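Local structure of Endoglucanase(Endo-1,4-beta-glucanase)protein (Pseudomonas stutzeri, 6R2J) at residues Ile77-Ala88 and Leu126-Leu136; Ile225-Arg235 and Glu261-Tyr272. The protein binds cellobiose and probably cleaves internal beta-1,4 linkages of cellulose. One frame throughout, in Å; residues are numbered along the deposited sequence.

How the interactions relate
Both contacts join successive outer helices of one TIM barrel, each pair with a single barrel strand between them along the chain: 93-98 for interaction 1 and 248-252 for interaction 2. They lie on opposite sides of the chain's centre, with their own centres 34 Å apart and nearest atoms about 20 Å apart, so neither touches the other. Interaction 2 is the one related to the sugar site: the side chain of L269 is about 11 Å from a bound glucose unit, and R233, on its first helix, makes a cation-pi contact with F213 and a hydrogen bond to Y208 O, both residues lining the glycan pocket. Interaction 1 instead reaches the start of strand 136-140 through a turn.

Interaction 1 of 2, residues Ile77-Ala88 and Leu126-Leu136; sequences IRLLKKTLDLAA and LAERFKGHPGL
F130 and H133 dock the end of helix 116-130 and its following turn onto helix 74-89, a mainly apolar helix-helix contact with one polar bridge on the barrel's outer layer. The axes of the two helical segments approach to 11.3 Å and cross at -47°, a separation wide enough to admit a ring. F130 fills it as a knob among I77, L80, K81 and L84: F130 CZ reaches L80 CB at 3.7 Å, while F130 CD1 meets L84 CD1 at 3.5 Å. Beyond it, I77 CD1 packs on a methyl of L126. In the (beta/alpha)8 barrel these are neighbouring helices on either side of strand 93-98 along the chain, and the interface runs on into the first residue of strand 136-140, where L136 CD1 lies beside L84 CD2.

H133 is gripped at both ring nitrogens. Its CG stands anti to the backbone N (chi1 -167°), which brings the imidazole against the helix, where L84 CB sits 3.6 Å from the H133 ring centroid, almost directly above the ring. H133 NE2 donates to D85 OD1 at 2.6 Å with an angle of 153° at the hydrogen; D85 OD1 lies near the imidazole plane, whereas H133 NE2 comes to it from above the carboxylate plane. H133 ND1 accepts from G135 N at 2.9 Å, so the two bonds fix the ring's rotation and fit a proton on NE2, and the nearby carboxylate would probably polarise the imidazole. K81 NZ comes to the ring edge and binds a water at 3.0 Å. At G135 the packing is tight, A88 CB lying 3.4 Å from G135 CA; a CB there would clash with L84 O and A88 CB.

Interaction 2 of 2, residues Ile225-Arg235 and Glu261-Tyr272; sequences IDPMIGVERAR and EAAQAMDNLLAY
Y272 lies against V231, A234 and R235 where helices 229-244 and 260-276, consecutive outer helices of the TIM barrel, run side by side; their segment axes come within 7.9 Å at an angle of 42°. The tyrosine's CG is turned anti to its own backbone N (chi1 174°), which lays the ring over V231 and A234 of the other helix. Y272 CB meets V231 CG2 at 3.7 Å. The Y272 ring then takes V231 CG1 over one face, 3.9 Å from the centroid, a CH-pi contact. At the edge, near the ring plane, Y272 CE2 touches A234 CB at 3.5 Å, and Y272 OH ends 3.3 Å from R235 CA. Cutting this side chain back to an alanine would probably leave V231 CG1 without its aromatic partner and open a gap beside A234 and R235.

G230 probably allows the close approach of the backbones, since a CB there would clash with L269 CB and sit tight against A265 O; L269 CD1 packs against G230 O and A234 CB. In the loop before helix 229-244, I225 rests on E261, A262 and A265, and P227 CB on Q264 CG.

The polar tie lies at P227 O, which collects three contacts. N268 ND2 donates to P227 O at 2.9 Å in a nearly straight bond (177°), approaching from above the carbonyl plane; A265 CA adds a CA-H...O contact; and a water donates both to P227 O at 2.8 Å and to A265 O, while accepting from V231 N.

Interaction 1 of 2, residues Ile77-Ala88 and Leu126-Leu136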
loop_
_atom_site.group_PDB
_atom_site.type_symbol
_atom_site.label_atom_id
_atom_site.label_comp_id
_atom_site.label_asym_id
_atom_site.label_seq_id
_atom_site.Cartn_x
_atom_site.Cartn_y
_atom_site.Cartn_z
ATOM N N ILE A 77 -11.380 14.699 4.367
ATOM C CA ILE A 77 -10.811 15.071 3.073
ATOM C C ILE A 77 -9.690 16.099 3.256
ATOM O O ILE A 77 -8.612 15.985 2.658
ATOM C CB ILE A 77 -11.905 15.583 2.111
ATOM C CG1 ILE A 77 -13.018 14.556 1.881
ATOM C CG2 ILE A 77 -11.304 15.991 0.753
ATOM C CD1 ILE A 77 -12.573 13.316 1.150
ATOM N N ARG A 78 -9.949 17.143 4.051
ATOM C CA ARG A 78 -8.944 18.154 4.379
ATOM C C ARG A 78 -7.699 17.501 4.977
ATOM O O ARG A 78 -6.568 17.874 4.649
ATOM C CB ARG A 78 -9.613 19.195 5.308
ATOM C CG ARG A 78 -8.759 20.383 5.804
ATOM C CD ARG A 78 -9.365 21.111 7.082
ATOM N NE ARG A 78 -9.859 20.165 8.101
ATOM C CZ ARG A 78 -9.090 19.380 8.863
ATOM N NH1 ARG A 78 -7.760 19.439 8.774
ATOM N NH2 ARG A 78 -9.662 18.551 9.735
ATOM N N LEU A 79 -7.882 16.472 5.802
ATOM C CA LEU A 79 -6.728 15.805 6.405
ATOM C C LEU A 79 -5.935 15.023 5.361
ATOM O O LEU A 79 -4.699 14.998 5.397
ATOM C CB LEU A 79 -7.217 14.873 7.509
ATOM C CG LEU A 79 -7.600 15.505 8.843
ATOM C CD1 LEU A 79 -8.452 14.542 9.649
ATOM C CD2 LEU A 79 -6.306 15.906 9.571
ATOM N N LEU A 80 -6.631 14.394 4.419
ATOM C CA LEU A 80 -5.944 13.706 3.331
ATOM C C LEU A 80 -5.268 14.699 2.388
ATOM O O LEU A 80 -4.160 14.447 1.901
ATOM C CB LEU A 80 -6.953 12.837 2.591
ATOM C CG LEU A 80 -7.428 11.564 3.287
ATOM C CD1 LEU A 80 -8.629 10.928 2.575
ATOM C CD2 LEU A 80 -6.288 10.614 3.342
ATOM N N LYS A 81 -5.906 15.837 2.122
ATOM C CA LYS A 81 -5.289 16.853 1.271
ATOM C C LYS A 81 -3.987 17.374 1.884
ATOM O O LYS A 81 -2.989 17.594 1.179
ATOM C CB LYS A 81 -6.272 17.998 1.077
ATOM C CG LYS A 81 -5.605 19.283 0.630
ATOM C CD LYS A 81 -5.111 19.169 -0.832
ATOM C CE LYS A 81 -6.006 19.978 -1.806
ATOM N NZ LYS A 81 -5.264 20.306 -3.059
ATOM N N LYS A 82 -4.015 17.629 3.195
ATOM C CA LYS A 82 -2.827 18.030 3.925
ATOM C C LYS A 82 -1.722 17.005 3.732
ATOM O O LYS A 82 -0.571 17.365 3.467
ATOM C CB LYS A 82 -3.184 18.197 5.414
ATOM C CG LYS A 82 -1.983 18.355 6.339
ATOM C CD LYS A 82 -2.351 18.632 7.804
ATOM C CE LYS A 82 -1.075 18.673 8.657
ATOM N NZ LYS A 82 -1.311 18.779 10.136
ATOM N N THR A 83 -2.067 15.714 3.863
ATOM C CA THR A 83 -1.096 14.632 3.695
ATOM C C THR A 83 -0.461 14.707 2.311
ATOM O O THR A 83 0.767 14.631 2.172
ATOM C CB THR A 83 -1.806 13.291 3.923
ATOM O OG1 THR A 83 -2.257 13.250 5.297
ATOM C CG2 THR A 83 -0.889 12.114 3.604
ATOM N N LEU A 84 -1.296 14.844 1.274
ATOM C CA LEU A 84 -0.775 14.959 -0.084
ATOM C C LEU A 84 0.044 16.230 -0.244
ATOM O O LEU A 84 1.059 16.228 -0.947
ATOM C CB LEU A 84 -1.918 14.958 -1.092
ATOM C CG LEU A 84 -2.878 13.779 -1.184
ATOM C CD1 LEU A 84 -4.052 14.045 -2.131
ATOM C CD2 LEU A 84 -2.085 12.553 -1.621
ATOM N N ASP A 85 -0.383 17.324 0.396
ATOM C CA ASP A 85 0.361 18.581 0.294
ATOM C C ASP A 85 1.753 18.444 0.885
ATOM O O ASP A 85 2.743 18.914 0.312
ATOM C CB ASP A 85 -0.369 19.686 1.049
ATOM C CG ASP A 85 -1.582 20.206 0.318
ATOM O OD1 ASP A 85 -1.627 20.095 -0.938
ATOM O OD2 ASP A 85 -2.488 20.725 1.029
ATOM N N LEU A 86 1.838 17.863 2.087
ATOM C CA LEU A 86 3.116 17.761 2.784
ATOM C C LEU A 86 4.040 16.784 2.073
ATOM O O LEU A 86 5.245 17.036 1.953
ATOM C CB LEU A 86 2.883 17.362 4.250
ATOM C CG LEU A 86 2.141 18.404 5.110
ATOM C CD1 LEU A 86 1.811 17.796 6.434
ATOM C CD2 LEU A 86 2.960 19.661 5.283
ATOM N N ALA A 87 3.482 15.681 1.556
ATOM C CA ALA A 87 4.276 14.768 0.734
ATOM C C ALA A 87 4.887 15.504 -0.448
ATOM O O ALA A 87 6.104 15.443 -0.672
ATOM C CB ALA A 87 3.428 13.566 0.279
ATOM N N ALA A 88 4.063 16.245 -1.197
ATOM C CA ALA A 88 4.521 16.840 -2.453
ATOM C C ALA A 88 5.546 17.951 -2.214
ATOM O O ALA A 88 6.491 18.129 -3.005
ATOM C CB ALA A 88 3.328 17.404 -3.233
ATOM N N LEU A 126 -14.084 10.598 -4.311
ATOM C CA LEU A 126 -12.710 10.836 -3.859
ATOM C C LEU A 126 -11.805 11.296 -5.005
ATOM O O LEU A 126 -10.977 12.205 -4.833
ATOM C CB LEU A 126 -12.136 9.577 -3.210
ATOM C CG LEU A 126 -12.721 9.150 -1.862
ATOM C CD1 LEU A 126 -12.201 7.797 -1.459
ATOM C CD2 LEU A 126 -12.393 10.209 -0.834
ATOM N N ALA A 127 -11.932 10.677 -6.186
ATOM C CA ALA A 127 -11.086 11.077 -7.309
ATOM C C ALA A 127 -11.374 12.512 -7.741
ATOM O O ALA A 127 -10.467 13.214 -8.194
ATOM C CB ALA A 127 -11.263 10.093 -8.466
ATOM N N GLU A 128 -12.631 12.961 -7.621
ATOM C CA GLU A 128 -12.971 14.361 -7.865
ATOM C C GLU A 128 -12.267 15.284 -6.878
ATOM O O GLU A 128 -11.869 16.393 -7.238
ATOM C CB GLU A 128 -14.489 14.555 -7.745
ATOM C CG GLU A 128 -15.362 13.977 -8.891
ATOM C CD GLU A 128 -16.863 13.941 -8.533
ATOM O OE1 GLU A 128 -17.287 14.725 -7.660
ATOM O OE2 GLU A 128 -17.629 13.133 -9.109
ATOM N N ARG A 129 -12.092 14.848 -5.635
ATOM C CA ARG A 129 -11.440 15.716 -4.656
ATOM C C ARG A 129 -9.927 15.838 -4.891
ATOM O O ARG A 129 -9.340 16.899 -4.623
ATOM C CB ARG A 129 -11.688 15.188 -3.243
ATOM C CG ARG A 129 -13.136 15.023 -2.789
ATOM C CD ARG A 129 -13.861 16.367 -2.655
ATOM N NE ARG A 129 -15.258 16.120 -2.306
ATOM C CZ ARG A 129 -15.813 16.453 -1.142
ATOM N NH1 ARG A 129 -15.082 17.088 -0.222
ATOM N NH2 ARG A 129 -17.083 16.170 -0.885
ATOM N N PHE A 130 -9.258 14.756 -5.338
ATOM C CA PHE A 130 -7.790 14.722 -5.391
ATOM C C PHE A 130 -7.187 14.701 -6.791
ATOM O O PHE A 130 -5.966 14.827 -6.924
ATOM C CB PHE A 130 -7.251 13.537 -4.575
ATOM C CG PHE A 130 -7.773 13.484 -3.171
ATOM C CD1 PHE A 130 -7.530 14.497 -2.299
ATOM C CD2 PHE A 130 -8.511 12.408 -2.731
ATOM C CE1 PHE A 130 -8.017 14.425 -0.974
ATOM C CE2 PHE A 130 -9.005 12.336 -1.439
ATOM C CZ PHE A 130 -8.753 13.346 -0.554
ATOM N N LYS A 131 -8.001 14.611 -7.829
ATOM C CA LYS A 131 -7.566 14.721 -9.217
ATOM C C LYS A 131 -6.565 15.853 -9.419
ATOM O O LYS A 131 -6.859 17.026 -9.145
ATOM C CB LYS A 131 -8.816 14.951 -10.090
ATOM C CG LYS A 131 -8.590 15.210 -11.593
ATOM C CD LYS A 131 -9.917 15.565 -12.307
ATOM C CE LYS A 131 -9.722 15.810 -13.840
ATOM N NZ LYS A 131 -9.588 17.279 -14.205
ATOM N N GLY A 132 -5.389 15.495 -9.909
ATOM C CA GLY A 132 -4.402 16.478 -10.299
ATOM C C GLY A 132 -3.449 16.918 -9.212
ATOM O O GLY A 132 -2.599 17.789 -9.468
ATOM N N HIS A 133 -3.564 16.357 -8.016
ATOM C CA HIS A 133 -2.745 16.820 -6.916
ATOM C C HIS A 133 -1.305 16.389 -7.153
ATOM O O HIS A 133 -1.060 15.222 -7.485
ATOM C CB HIS A 133 -3.238 16.278 -5.575
ATOM C CG HIS A 133 -2.612 16.979 -4.419
ATOM N ND1 HIS A 133 -1.255 16.948 -4.184
ATOM C CD2 HIS A 133 -3.135 17.817 -3.498
ATOM C CE1 HIS A 133 -0.972 17.719 -3.153
ATOM N NE2 HIS A 133 -2.097 18.249 -2.712
ATOM N N PRO A 134 -0.326 17.279 -6.979
ATOM C CA PRO A 134 1.065 16.884 -7.302
ATOM C C PRO A 134 1.615 15.752 -6.441
ATOM O O PRO A 134 2.424 14.944 -6.926
ATOM C CB PRO A 134 1.865 18.195 -7.174
ATOM C CG PRO A 134 0.972 19.148 -6.366
ATOM C CD PRO A 134 -0.458 18.723 -6.661
ATOM N N GLY A 135 1.192 15.671 -5.182
ATOM C CA GLY A 135 1.669 14.645 -4.299
ATOM C C GLY A 135 0.925 13.349 -4.406
ATOM O O GLY A 135 1.180 12.427 -3.632
ATOM N N LEU A 136 0.010 13.236 -5.355
ATOM C CA LEU A 136 -0.733 11.996 -5.525
ATOM C C LEU A 136 -0.065 11.136 -6.590
ATOM O O LEU A 136 0.097 11.573 -7.732
ATOM C CB LEU A 136 -2.175 12.262 -5.944
ATOM C CG LEU A 136 -3.040 11.020 -6.155
ATOM C CD1 LEU A 136 -3.390 10.300 -4.863
ATOM C CD2 LEU A 136 -4.297 11.459 -6.912
HETATM O O HOH W 1 -6.243 18.102 -4.912
#

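Interaction 2 of 2, residues Ile225-Arg235 and Glu261-Tyr272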
loop_
_atom_site.group_PDB
_atom_site.type_symbol
_atom_site.label_atom_id
_atom_site.label_comp_id
_atom_site.label_asym_id
_atom_site.label_seq_id
_atom_site.Cartn_x
_atom_site.Cartn_y
_atom_site.Cartn_z
ATOM N N ILE A 225 13.157 -18.469 10.197
ATOM C CA ILE A 225 12.968 -17.659 9.000
ATOM C C ILE A 225 14.122 -17.921 8.030
ATOM O O ILE A 225 15.265 -17.527 8.297
ATOM C CB ILE A 225 12.842 -16.174 9.349
ATOM C CG1 ILE A 225 11.622 -15.929 10.243
ATOM C CG2 ILE A 225 12.749 -15.353 8.060
ATOM C CD1 ILE A 225 11.576 -14.535 10.842
ATOM N N ASP A 226 13.833 -18.550 6.877
ATOM C CA ASP A 226 14.869 -18.767 5.868
ATOM C C ASP A 226 15.317 -17.427 5.277
ATOM O O ASP A 226 14.491 -16.542 5.060
ATOM C CB ASP A 226 14.326 -19.656 4.755
ATOM C CG ASP A 226 15.391 -20.065 3.753
ATOM O OD1 ASP A 226 15.972 -19.164 3.102
ATOM O OD2 ASP A 226 15.639 -21.293 3.603
ATOM N N PRO A 227 16.609 -17.227 5.025
ATOM C CA PRO A 227 17.029 -15.950 4.412
ATOM C C PRO A 227 16.400 -15.672 3.039
ATOM O O PRO A 227 16.400 -14.526 2.573
ATOM C CB PRO A 227 18.564 -16.072 4.328
ATOM C CG PRO A 227 18.876 -17.559 4.574
ATOM C CD PRO A 227 17.759 -18.058 5.442
ATOM N N MET A 228 15.867 -16.687 2.372
ATOM C CA MET A 228 15.305 -16.530 1.036
ATOM C C MET A 228 13.776 -16.602 1.001
ATOM O O MET A 228 13.179 -16.556 -0.088
ATOM C CB MET A 228 15.908 -17.587 0.094
ATOM C CG MET A 228 17.395 -17.419 -0.185
ATOM S SD MET A 228 17.813 -15.816 -0.933
ATOM C CE MET A 228 17.482 -16.095 -2.678
ATOM N N ILE A 229 13.127 -16.703 2.163
ATOM C CA ILE A 229 11.672 -16.807 2.219
ATOM C C ILE A 229 11.023 -15.589 1.588
ATOM O O ILE A 229 9.952 -15.696 0.985
ATOM C CB ILE A 229 11.226 -17.090 3.667
ATOM C CG1 ILE A 229 9.834 -17.710 3.690
ATOM C CG2 ILE A 229 11.182 -15.838 4.515
ATOM C CD1 ILE A 229 9.673 -18.942 2.832
ATOM N N GLY A 230 11.670 -14.433 1.651
ATOM C CA GLY A 230 11.097 -13.279 1.003
ATOM C C GLY A 230 11.122 -13.429 -0.503
ATOM O O GLY A 230 10.143 -13.129 -1.181
ATOM N N VAL A 231 12.240 -13.906 -1.050
ATOM C CA VAL A 231 12.308 -14.108 -2.497
ATOM C C VAL A 231 11.357 -15.222 -2.944
ATOM O O VAL A 231 10.717 -15.137 -4.009
ATOM C CB VAL A 231 13.752 -14.384 -2.946
ATOM C CG1 VAL A 231 13.724 -14.712 -4.444
ATOM C CG2 VAL A 231 14.682 -13.232 -2.620
ATOM N N GLU A 232 11.262 -16.283 -2.146
ATOM C CA GLU A 232 10.381 -17.389 -2.483
ATOM C C GLU A 232 8.919 -16.969 -2.458
ATOM O O GLU A 232 8.136 -17.457 -3.273
ATOM C CB GLU A 232 10.638 -18.527 -1.509
ATOM C CG GLU A 232 12.019 -19.148 -1.647
ATOM C CD GLU A 232 12.438 -19.950 -0.408
ATOM O OE1 GLU A 232 11.562 -20.284 0.452
ATOM O OE2 GLU A 232 13.662 -20.275 -0.310
ATOM N N ARG A 233 8.531 -16.082 -1.535
ATOM C CA ARG A 233 7.164 -15.597 -1.471
ATOM C C ARG A 233 6.902 -14.490 -2.482
ATOM O O ARG A 233 5.756 -14.288 -2.877
ATOM C CB ARG A 233 6.818 -15.192 -0.025
ATOM C CG ARG A 233 6.766 -16.411 0.905
ATOM C CD ARG A 233 6.371 -16.101 2.332
ATOM N NE ARG A 233 6.354 -17.334 3.134
ATOM C CZ ARG A 233 6.149 -17.388 4.448
ATOM N NH1 ARG A 233 5.953 -16.286 5.138
ATOM N NH2 ARG A 233 6.133 -18.544 5.080
ATOM N N ALA A 234 7.932 -13.803 -2.961
ATOM C CA ALA A 234 7.694 -12.813 -4.004
ATOM C C ALA A 234 7.556 -13.463 -5.374
ATOM O O ALA A 234 6.745 -13.021 -6.203
ATOM C CB ALA A 234 8.833 -11.798 -4.015
ATOM N N ARG A 235 8.340 -14.511 -5.622
ATOM C CA ARG A 235 8.501 -15.033 -6.985
ATOM C C ARG A 235 7.193 -15.487 -7.627
ATOM O O ARG A 235 6.989 -15.192 -8.816
ATOM C CB ARG A 235 9.545 -16.162 -6.964
ATOM C CG ARG A 235 9.795 -16.856 -8.280
ATOM C CD ARG A 235 10.721 -18.057 -8.078
ATOM N NE ARG A 235 11.877 -17.798 -7.208
ATOM C CZ ARG A 235 12.148 -18.463 -6.080
ATOM N NH1 ARG A 235 11.332 -19.437 -5.649
ATOM N NH2 ARG A 235 13.252 -18.164 -5.379
ATOM N N GLU A 261 17.218 -13.235 11.527
ATOM C CA GLU A 261 16.889 -13.938 10.282
ATOM C C GLU A 261 15.941 -13.116 9.401
ATOM O O GLU A 261 16.032 -13.154 8.162
ATOM C CB GLU A 261 16.283 -15.306 10.585
ATOM C CG GLU A 261 17.080 -16.209 11.486
ATOM C CD GLU A 261 16.571 -16.174 12.926
ATOM O OE1 GLU A 261 15.630 -15.388 13.211
ATOM O OE2 GLU A 261 17.119 -16.923 13.774
ATOM N N ALA A 262 15.004 -12.386 10.020
ATOM C CA ALA A 262 14.121 -11.495 9.270
ATOM C C ALA A 262 14.905 -10.404 8.547
ATOM O O ALA A 262 14.571 -10.048 7.408
ATOM C CB ALA A 262 13.083 -10.890 10.212
ATOM N N ALA A 263 15.959 -9.877 9.181
ATOM C CA ALA A 263 16.809 -8.878 8.537
ATOM C C ALA A 263 17.399 -9.415 7.248
ATOM O O ALA A 263 17.384 -8.737 6.212
ATOM C CB ALA A 263 17.934 -8.473 9.481
ATOM N N GLN A 264 17.950 -10.633 7.307
ATOM C CA GLN A 264 18.531 -11.231 6.120
ATOM C C GLN A 264 17.484 -11.381 5.029
ATOM O O GLN A 264 17.755 -11.085 3.861
ATOM C CB GLN A 264 19.106 -12.591 6.444
ATOM C CG GLN A 264 20.181 -12.952 5.456
ATOM C CD GLN A 264 21.409 -12.082 5.633
ATOM O OE1 GLN A 264 21.798 -11.769 6.767
ATOM N NE2 GLN A 264 21.992 -11.639 4.517
ATOM N N ALA A 265 16.282 -11.843 5.405
ATOM C CA ALA A 265 15.184 -12.041 4.470
ATOM C C ALA A 265 14.775 -10.746 3.806
ATOM O O ALA A 265 14.429 -10.753 2.620
ATOM C CB ALA A 265 14.011 -12.696 5.198
ATOM N N MET A 266 14.831 -9.628 4.542
ATOM C CA MET A 266 14.482 -8.341 3.963
ATOM C C MET A 266 15.524 -7.898 2.959
ATOM O O MET A 266 15.176 -7.458 1.863
ATOM C CB MET A 266 14.360 -7.299 5.052
ATOM C CG MET A 266 14.012 -5.923 4.578
ATOM S SD MET A 266 13.559 -4.807 5.938
ATOM C CE MET A 266 13.697 -3.169 5.176
ATOM N N ASP A 267 16.803 -7.989 3.327
ATOM C CA ASP A 267 17.877 -7.664 2.393
ATOM C C ASP A 267 17.745 -8.443 1.080
ATOM O O ASP A 267 17.840 -7.874 -0.014
ATOM C CB ASP A 267 19.215 -7.973 3.066
ATOM C CG ASP A 267 20.297 -6.954 2.693
ATOM O OD1 ASP A 267 20.127 -5.731 3.031
ATOM O OD2 ASP A 267 21.315 -7.391 2.083
ATOM N N ASN A 268 17.507 -9.743 1.165
ATOM C CA ASN A 268 17.428 -10.512 -0.069
ATOM C C ASN A 268 16.149 -10.212 -0.836
ATOM O O ASN A 268 16.148 -10.250 -2.070
ATOM C CB ASN A 268 17.514 -11.989 0.263
ATOM C CG ASN A 268 18.847 -12.372 0.800
ATOM O OD1 ASN A 268 19.871 -11.831 0.371
ATOM N ND2 ASN A 268 18.859 -13.313 1.743
ATOM N N LEU A 269 15.047 -9.948 -0.129
ATOM C CA LEU A 269 13.822 -9.554 -0.821
ATOM C C LEU A 269 14.022 -8.254 -1.603
ATOM O O LEU A 269 13.750 -8.195 -2.804
ATOM C CB LEU A 269 12.675 -9.421 0.176
ATOM C CG LEU A 269 11.417 -8.798 -0.403
ATOM C CD1 LEU A 269 10.719 -9.700 -1.432
ATOM C CD2 LEU A 269 10.460 -8.389 0.739
ATOM N N LEU A 270 14.477 -7.195 -0.935
ATOM C CA LEU A 270 14.665 -5.922 -1.624
ATOM C C LEU A 270 15.625 -6.057 -2.810
ATOM O O LEU A 270 15.423 -5.416 -3.849
ATOM C CB LEU A 270 15.136 -4.854 -0.633
ATOM C CG LEU A 270 14.067 -4.370 0.361
ATOM C CD1 LEU A 270 14.634 -3.263 1.297
ATOM C CD2 LEU A 270 12.813 -3.843 -0.300
ATOM N N ALA A 271 16.664 -6.894 -2.680
ATOM C CA ALA A 271 17.596 -7.105 -3.780
ATOM C C ALA A 271 16.882 -7.711 -4.975
ATOM O O ALA A 271 17.051 -7.258 -6.113
ATOM C CB ALA A 271 18.736 -8.018 -3.315
ATOM N N TYR A 272 16.047 -8.726 -4.716
ATOM C CA TYR A 272 15.242 -9.363 -5.752
ATOM C C TYR A 272 14.256 -8.384 -6.373
ATOM O O TYR A 272 14.049 -8.380 -7.590
ATOM C CB TYR A 272 14.477 -10.529 -5.121
ATOM C CG TYR A 272 13.494 -11.212 -6.031
ATOM C CD1 TYR A 272 13.916 -11.800 -7.222
ATOM C CD2 TYR A 272 12.141 -11.304 -5.686
ATOM C CE1 TYR A 272 13.031 -12.443 -8.062
ATOM C CE2 TYR A 272 11.232 -11.956 -6.521
ATOM C CZ TYR A 272 11.683 -12.522 -7.708
ATOM O OH TYR A 272 10.803 -13.176 -8.536
HETATM O O HOH W 2 17.438 -15.551 7.410
HETATM O O HOH W 3 14.258 -13.177 1.280
#